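Local atomic coordinates of dTDP-4-dehydrorhamnose 3,5-epimerase (Elizabethkingia anophelis NUHP1, PDB entry 6C46), a protein that probably catalyses the epimerisation of dTDP-4-dehydro-6-deoxy-glucose at C3' and C5' of the sugar, giving dTDP-4-dehydro-rhamnose on the pathway to dTDP-L-rhamnose. Residues F119-P122 / R123-H127; S59-S62 / Y63-R67. All blocks are in the same frame, centred on the assembly; numbering follows the deposited sequence. Where two conformers were deposited one is given.

Contact 1: F119-P122 / R123-H127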
ATOM      1  N   PHE A 119     -10.428  -0.783  -5.723  1.00 15.84           N
ATOM      2  CA  PHE A 119     -11.508   0.001  -6.313  1.00 12.09           C
ATOM      3  C   PHE A 119     -10.929   1.382  -6.577  1.00 11.48           C
ATOM      4  O   PHE A 119     -10.404   2.020  -5.653  1.00 15.64           O
ATOM      5  CB  PHE A 119     -12.689   0.044  -5.334  1.00 16.48           C
ATOM      6  CG  PHE A 119     -13.961   0.671  -5.872  1.00 16.80           C
ATOM      7  CD1 PHE A 119     -14.815   1.349  -5.005  1.00 19.03           C
ATOM      8  CD2 PHE A 119     -14.342   0.522  -7.186  1.00 23.48           C
ATOM      9  CE1 PHE A 119     -16.026   1.896  -5.464  1.00 24.74           C
ATOM     10  CE2 PHE A 119     -15.532   1.066  -7.649  1.00 24.55           C
ATOM     11  CZ  PHE A 119     -16.377   1.763  -6.784  1.00 23.43           C
ATOM     12  N   TYR A 120     -10.944   1.812  -7.838  1.00 13.48           N
ATOM     13  CA  TYR A 120     -10.408   3.122  -8.219  1.00 14.26           C
ATOM     14  C   TYR A 120     -11.566   4.102  -8.357  1.00 15.67           C
ATOM     15  O   TYR A 120     -12.430   3.919  -9.213  1.00 14.94           O
ATOM     16  CB  TYR A 120      -9.620   3.076  -9.535  1.00 11.63           C
ATOM     17  CG  TYR A 120      -9.244   4.477 -10.017  1.00 14.77           C
ATOM     18  CD1 TYR A 120      -8.215   5.187  -9.402  1.00 18.93           C
ATOM     19  CD2 TYR A 120      -9.945   5.106 -11.060  1.00 15.40           C
ATOM     20  CE1 TYR A 120      -7.882   6.474  -9.814  1.00 15.84           C
ATOM     21  CE2 TYR A 120      -9.619   6.416 -11.480  1.00 12.57           C
ATOM     22  CZ  TYR A 120      -8.582   7.079 -10.852  1.00 14.61           C
ATOM     23  OH  TYR A 120      -8.227   8.358 -11.224  1.00 19.13           O
ATOM     24  N   VAL A 121     -11.563   5.141  -7.527  1.00 14.96           N
ATOM     25  CA  VAL A 121     -12.599   6.163  -7.422  1.00 16.24           C
ATOM     26  C   VAL A 121     -12.005   7.469  -7.959  1.00 15.06           C
ATOM     27  O   VAL A 121     -11.117   8.057  -7.310  1.00 18.16           O
ATOM     28  CB  VAL A 121     -13.053   6.346  -5.963  1.00 18.01           C
ATOM     29  CG1 VAL A 121     -14.183   7.338  -5.893  1.00 17.74           C
ATOM     30  CG2 VAL A 121     -13.467   5.006  -5.326  1.00 18.85           C
ATOM     31  N   PRO A 122     -12.445   7.957  -9.109  1.00 17.52           N
ATOM     32  CA  PRO A 122     -11.824   9.158  -9.704  1.00 16.26           C
ATOM     33  C   PRO A 122     -12.045  10.410  -8.864  1.00 15.71           C
ATOM     34  O   PRO A 122     -12.930  10.475  -8.014  1.00 14.44           O
ATOM     35  CB  PRO A 122     -12.548   9.304 -11.056  1.00 15.83           C
ATOM     36  CG  PRO A 122     -13.187   7.923 -11.319  1.00 16.56           C
ATOM     37  CD  PRO A 122     -13.491   7.354  -9.965  1.00 13.53           C
ATOM     38  N   ARG A 123     -11.245  11.446  -9.156  1.00 13.61           N
ATOM     39  CA  ARG A 123     -11.569  12.788  -8.703  1.00 17.09           C
ATOM     40  C   ARG A 123     -12.966  13.173  -9.179  1.00 17.78           C
ATOM     41  O   ARG A 123     -13.363  12.825 -10.291  1.00 12.07           O
ATOM     42  CB  ARG A 123     -10.571  13.801  -9.256  1.00 15.32           C
ATOM     43  CG  ARG A 123      -9.132  13.614  -8.719  1.00 12.88           C
ATOM     44  CD  ARG A 123      -8.232  14.770  -9.142  1.00 16.18           C
ATOM     45  NE  ARG A 123      -6.866  14.555  -8.644  1.00 15.53           N
ATOM     46  CZ  ARG A 123      -5.918  15.478  -8.694  1.00 23.11           C
ATOM     47  NH1 ARG A 123      -6.201  16.677  -9.211  1.00 18.36           N
ATOM     48  NH2 ARG A 123      -4.693  15.210  -8.220  1.00 16.10           N
ATOM     49  N   GLY A 124     -13.683  13.935  -8.344  1.00 14.91           N
ATOM     50  CA  GLY A 124     -15.052  14.355  -8.622  1.00 16.82           C
ATOM     51  C   GLY A 124     -16.106  13.385  -8.119  1.00 14.22           C
ATOM     52  O   GLY A 124     -17.303  13.585  -8.381  1.00 19.61           O
ATOM     53  N   PHE A 125     -15.699  12.326  -7.443  1.00 14.20           N
ATOM     54  CA  PHE A 125     -16.599  11.362  -6.837  1.00 14.11           C
ATOM     55  C   PHE A 125     -16.631  11.594  -5.341  1.00 20.65           C
ATOM     56  O   PHE A 125     -15.698  12.161  -4.770  1.00 14.74           O
ATOM     57  CB  PHE A 125     -16.125   9.917  -7.079  1.00 11.57           C
ATOM     58  CG  PHE A 125     -16.435   9.379  -8.460  1.00 14.42           C
ATOM     59  CD1 PHE A 125     -15.955  10.015  -9.600  1.00 14.21           C
ATOM     60  CD2 PHE A 125     -17.200   8.225  -8.604  1.00 11.82           C
ATOM     61  CE1 PHE A 125     -16.236   9.498 -10.889  1.00 14.71           C
ATOM     62  CE2 PHE A 125     -17.481   7.700  -9.878  1.00 13.25           C
ATOM     63  CZ  PHE A 125     -17.013   8.359 -11.022  1.00 11.55           C
ATOM     64  N   ALA A 126     -17.704  11.138  -4.705  1.00 14.91           N
ATOM     65  CA  ALA A 126     -17.711  10.976  -3.259  1.00 16.91           C
ATOM     66  C   ALA A 126     -17.539   9.505  -2.937  1.00 17.73           C
ATOM     67  O   ALA A 126     -17.875   8.636  -3.743  1.00 16.96           O
ATOM     68  CB  ALA A 126     -19.000  11.505  -2.620  1.00 16.22           C
ATOM     69  N   HIS A 127     -17.026   9.225  -1.732  1.00 14.30           N
ATOM     70  CA  HIS A 127     -16.644   7.868  -1.384  1.00 17.04           C
ATOM     71  C   HIS A 127     -16.989   7.573   0.070  1.00 14.47           C
ATOM     72  O   HIS A 127     -16.892   8.445   0.940  1.00 16.46           O
ATOM     73  CB  HIS A 127     -15.131   7.644  -1.607  1.00 15.48           C
ATOM     74  CG  HIS A 127     -14.621   6.392  -0.965  1.00 18.72           C
ATOM     75  ND1 HIS A 127     -13.911   6.398   0.220  1.00 22.57           N
ATOM     76  CD2 HIS A 127     -14.736   5.093  -1.329  1.00 21.36           C
ATOM     77  CE1 HIS A 127     -13.624   5.151   0.564  1.00 22.80           C
ATOM     78  NE2 HIS A 127     -14.118   4.340  -0.359  1.00 24.51           N
TER
HETATM   79  O   HOH W   1      -9.438  10.915 -11.429  1.00 22.38           O

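Contact 2: S59-S62 / Y63-R67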
ATOM      1  N   SER A  59      -6.910   2.775   8.025  1.00 15.32           N
ATOM      2  CA  SER A  59      -7.764   2.829   9.204  1.00 21.48           C
ATOM      3  C   SER A  59      -8.228   1.426   9.563  1.00 20.16           C
ATOM      4  O   SER A  59      -8.348   0.558   8.699  1.00 20.70           O
ATOM      5  CB  SER A  59      -8.964   3.758   8.979  1.00 23.90           C
ATOM      6  OG  SER A  59      -9.799   3.227   7.990  1.00 23.40           O
ATOM      7  N   LYS A  60      -8.453   1.215  10.855  1.00 17.88           N
ATOM      8  CA  LYS A  60      -9.046  -0.003  11.386  1.00 20.79           C
ATOM      9  C   LYS A  60     -10.283   0.410  12.160  1.00 26.10           C
ATOM     10  O   LYS A  60     -10.210   1.335  12.978  1.00 24.01           O
ATOM     11  CB  LYS A  60      -8.080  -0.745  12.303  1.00 18.95           C
ATOM     12  CG  LYS A  60      -8.708  -1.957  13.032  1.00 27.88           C
ATOM     13  CD  LYS A  60      -7.641  -2.892  13.606  1.00 30.59           C
ATOM     14  CE  LYS A  60      -8.257  -3.976  14.470  1.00 35.83           C
ATOM     15  NZ  LYS A  60      -7.218  -4.873  15.053  1.00 44.78           N
ATOM     16  N   SER A  61     -11.412  -0.259  11.898  1.00 21.65           N
ATOM     17  CA  SER A  61     -12.691   0.099  12.509  1.00 25.97           C
ATOM     18  C   SER A  61     -13.473  -1.173  12.778  1.00 24.68           C
ATOM     19  O   SER A  61     -13.198  -2.227  12.194  1.00 23.17           O
ATOM     20  CB  SER A  61     -13.517   1.041  11.609  1.00 23.52           C
ATOM     21  OG  SER A  61     -12.694   2.005  10.973  1.00 36.35           O
ATOM     22  N   SER A  62     -14.461  -1.073  13.661  1.00 21.92           N
ATOM     23  CA  SER A  62     -15.231  -2.235  14.075  0.51 23.77           C
ATOM     24  C   SER A  62     -16.513  -2.359  13.256  1.00 23.81           C
ATOM     25  O   SER A  62     -16.920  -1.429  12.556  1.00 21.29           O
ATOM     26  CB  SER A  62     -15.552  -2.150  15.565  0.51 26.96           C
ATOM     27  OG  SER A  62     -14.360  -1.980  16.300  0.51 29.56           O
ATOM     28  N   TYR A  63     -17.153  -3.534  13.373  1.00 26.69           N
ATOM     29  CA  TYR A  63     -18.380  -3.854  12.646  1.00 28.60           C
ATOM     30  C   TYR A  63     -19.389  -2.709  12.693  1.00 26.25           C
ATOM     31  O   TYR A  63     -19.714  -2.191  13.763  1.00 23.09           O
ATOM     32  CB  TYR A  63     -19.035  -5.126  13.229  1.00 23.65           C
ATOM     33  CG  TYR A  63     -20.423  -5.306  12.671  1.00 24.10           C
ATOM     34  CD1 TYR A  63     -21.560  -5.117  13.466  1.00 30.98           C
ATOM     35  CD2 TYR A  63     -20.598  -5.597  11.326  1.00 23.59           C
ATOM     36  CE1 TYR A  63     -22.841  -5.244  12.920  1.00 33.81           C
ATOM     37  CE2 TYR A  63     -21.859  -5.721  10.772  1.00 26.30           C
ATOM     38  CZ  TYR A  63     -22.977  -5.545  11.565  1.00 29.17           C
ATOM     39  OH  TYR A  63     -24.221  -5.690  10.974  1.00 28.87           O
ATOM     40  N   GLY A  64     -19.895  -2.327  11.530  1.00 25.17           N
ATOM     41  CA  GLY A  64     -20.974  -1.360  11.459  1.00 26.49           C
ATOM     42  C   GLY A  64     -20.520   0.078  11.377  1.00 25.13           C
ATOM     43  O   GLY A  64     -21.332   0.960  11.057  1.00 20.94           O
ATOM     44  N   VAL A  65     -19.246   0.344  11.643  1.00 20.01           N
ATOM     45  CA  VAL A  65     -18.727   1.687  11.423  1.00 19.17           C
ATOM     46  C   VAL A  65     -18.886   2.029   9.951  1.00 21.16           C
ATOM     47  O   VAL A  65     -18.451   1.275   9.067  1.00 23.66           O
ATOM     48  CB  VAL A  65     -17.274   1.789  11.891  1.00 18.81           C
ATOM     49  CG1 VAL A  65     -16.648   3.082  11.354  1.00 19.89           C
ATOM     50  CG2 VAL A  65     -17.237   1.754  13.460  1.00 20.16           C
ATOM     51  N   LEU A  66     -19.550   3.150   9.684  1.00 18.25           N
ATOM     52  CA  LEU A  66     -19.827   3.621   8.330  1.00 20.28           C
ATOM     53  C   LEU A  66     -19.277   5.035   8.214  1.00 19.94           C
ATOM     54  O   LEU A  66     -19.629   5.899   9.019  1.00 22.56           O
ATOM     55  CB  LEU A  66     -21.334   3.584   8.061  1.00 19.72           C
ATOM     56  CG  LEU A  66     -21.859   3.718   6.613  1.00 20.49           C
ATOM     57  CD1 LEU A  66     -23.284   3.222   6.549  1.00 18.17           C
ATOM     58  CD2 LEU A  66     -21.765   5.144   6.092  1.00 20.14           C
ATOM     59  N   ARG A  67     -18.367   5.256   7.259  1.00 18.19           N
ATOM     60  CA  ARG A  67     -17.732   6.554   7.046  0.54 20.62           C
ATOM     61  C   ARG A  67     -18.053   7.051   5.641  1.00 20.77           C
ATOM     62  O   ARG A  67     -17.816   6.338   4.673  1.00 21.16           O
ATOM     63  CB  ARG A  67     -16.209   6.453   7.222  0.54 20.76           C
ATOM     64  CG  ARG A  67     -15.774   5.975   8.619  0.54 30.98           C
ATOM     65  CD  ARG A  67     -15.168   7.104   9.439  0.54 35.33           C
ATOM     66  NE  ARG A  67     -14.673   6.660  10.740  0.54 38.26           N
ATOM     67  CZ  ARG A  67     -15.228   6.986  11.903  0.54 39.40           C
ATOM     68  NH1 ARG A  67     -16.310   7.752  11.926  0.54 30.56           N
ATOM     69  NH2 ARG A  67     -14.705   6.539  13.041  0.54 38.85           N
TER

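Contact 1: F119-P122 / R123-H127
The CD-CG edge of Pro122 lies over one face of the Phe125 ring. Its CD sits above the ring centre, 3.6 Å from the centroid and 10° off the normal, which makes a CH-pi contact. Pro122 CG shifts toward the rim and touches Phe125 CE1 at 3.5 Å. Val121 presses in beside the proline. With CG1 turned anti to its backbone N (chi1 -176°), that methyl reaches Phe125 CB at 3.4 Å. Val121, Pro122 and Phe125 form the close-packed side. His127 is a looser neighbour: its CD2 lies 4.2 Å from Val121 CG2. It is buried too, and its NE2 is held by Asp91. Ala93 packs on Val121 from the same strand, 88-95.

The bond that closes the turn is weak. Phe125 N donates it to Pro122 O, 3.4 Å long and bent to 139°. Gly124 takes positive phi at the third position, and its backbone is also hydrogen-bonded to Leu96. The solvent side belongs to Arg123, whose extended chain leaves the turn and forms a salt bridge with Asp143. A water joins the outer edge: it donates to Tyr120 OH (2.8 Å) and accepts from Arg123 N (3.0 Å). Pro122 to Phe125 is a type II beta turn. It links strands 118-121 and 125-131, which lie in different sheets of the cupin fold, and brings His127 close to the predicted catalytic residues His70 and Tyr140.

Contact 2: S59-S62 / Y63-R67
Ser62 to Val65 form a type II beta turn, closed by a hydrogen bond from Val65 N to Ser62 O of 3.1 Å with an N-H...O angle of 161°. Gly64 supplies the positive phi (89°) that this turn has at its third position. The turn carries the chain from strand 55-62 to strand 66-72, which belong to different sheets of the cupin fold.

Val65 is the side chain that folds back on the incoming strand. Its two methyls meet different parts of that strand. CG1, anti to the backbone N (chi1 167°), meets Ser61 CB at 3.7 Å. Ser61 OG, anti to its own carbonyl carbon, is farther from Val65 CG1, at 4.1 Å. This inner side is buried, with Val131 also packing on Ser61.

Residues round the turn also meet partners elsewhere. Tyr63 points away from the strand, and its OH is hydrogen-bonded to Asp171. In the conformer given, Ser62 OG is hydrogen-bonded to Arg31 O of the second subunit, and Val65 also packs on that Arg31. Ser59 and Lys60 continue the sheet into the same subunit through an antiparallel ladder. Back inside the chain, the second methyl of Val65, CG2, lies 3.3 Å from Ser62 O, the oxygen that also accepts the turn bond.

How the contacts relate
Contact 2 comes first along the chain and is complete before contact 1 begins. Their centres are about 19 Å apart, and their nearest atoms about 4 Å, without touching. Each turn passes the chain from the six-stranded antiparallel sheet to the five-stranded one. The strands they lead into, 66-72 and 125-131, are antiparallel neighbours in the second sheet. The strands they leave, 55-62 and 118-121, both belong to the first. Contact 2 lies at the dimer interface, whereas the second subunit does not touch contact 1. The two turns thus feed neighbouring strands of one sheet, which bring the predicted proton acceptor His70 and His127 to the same region.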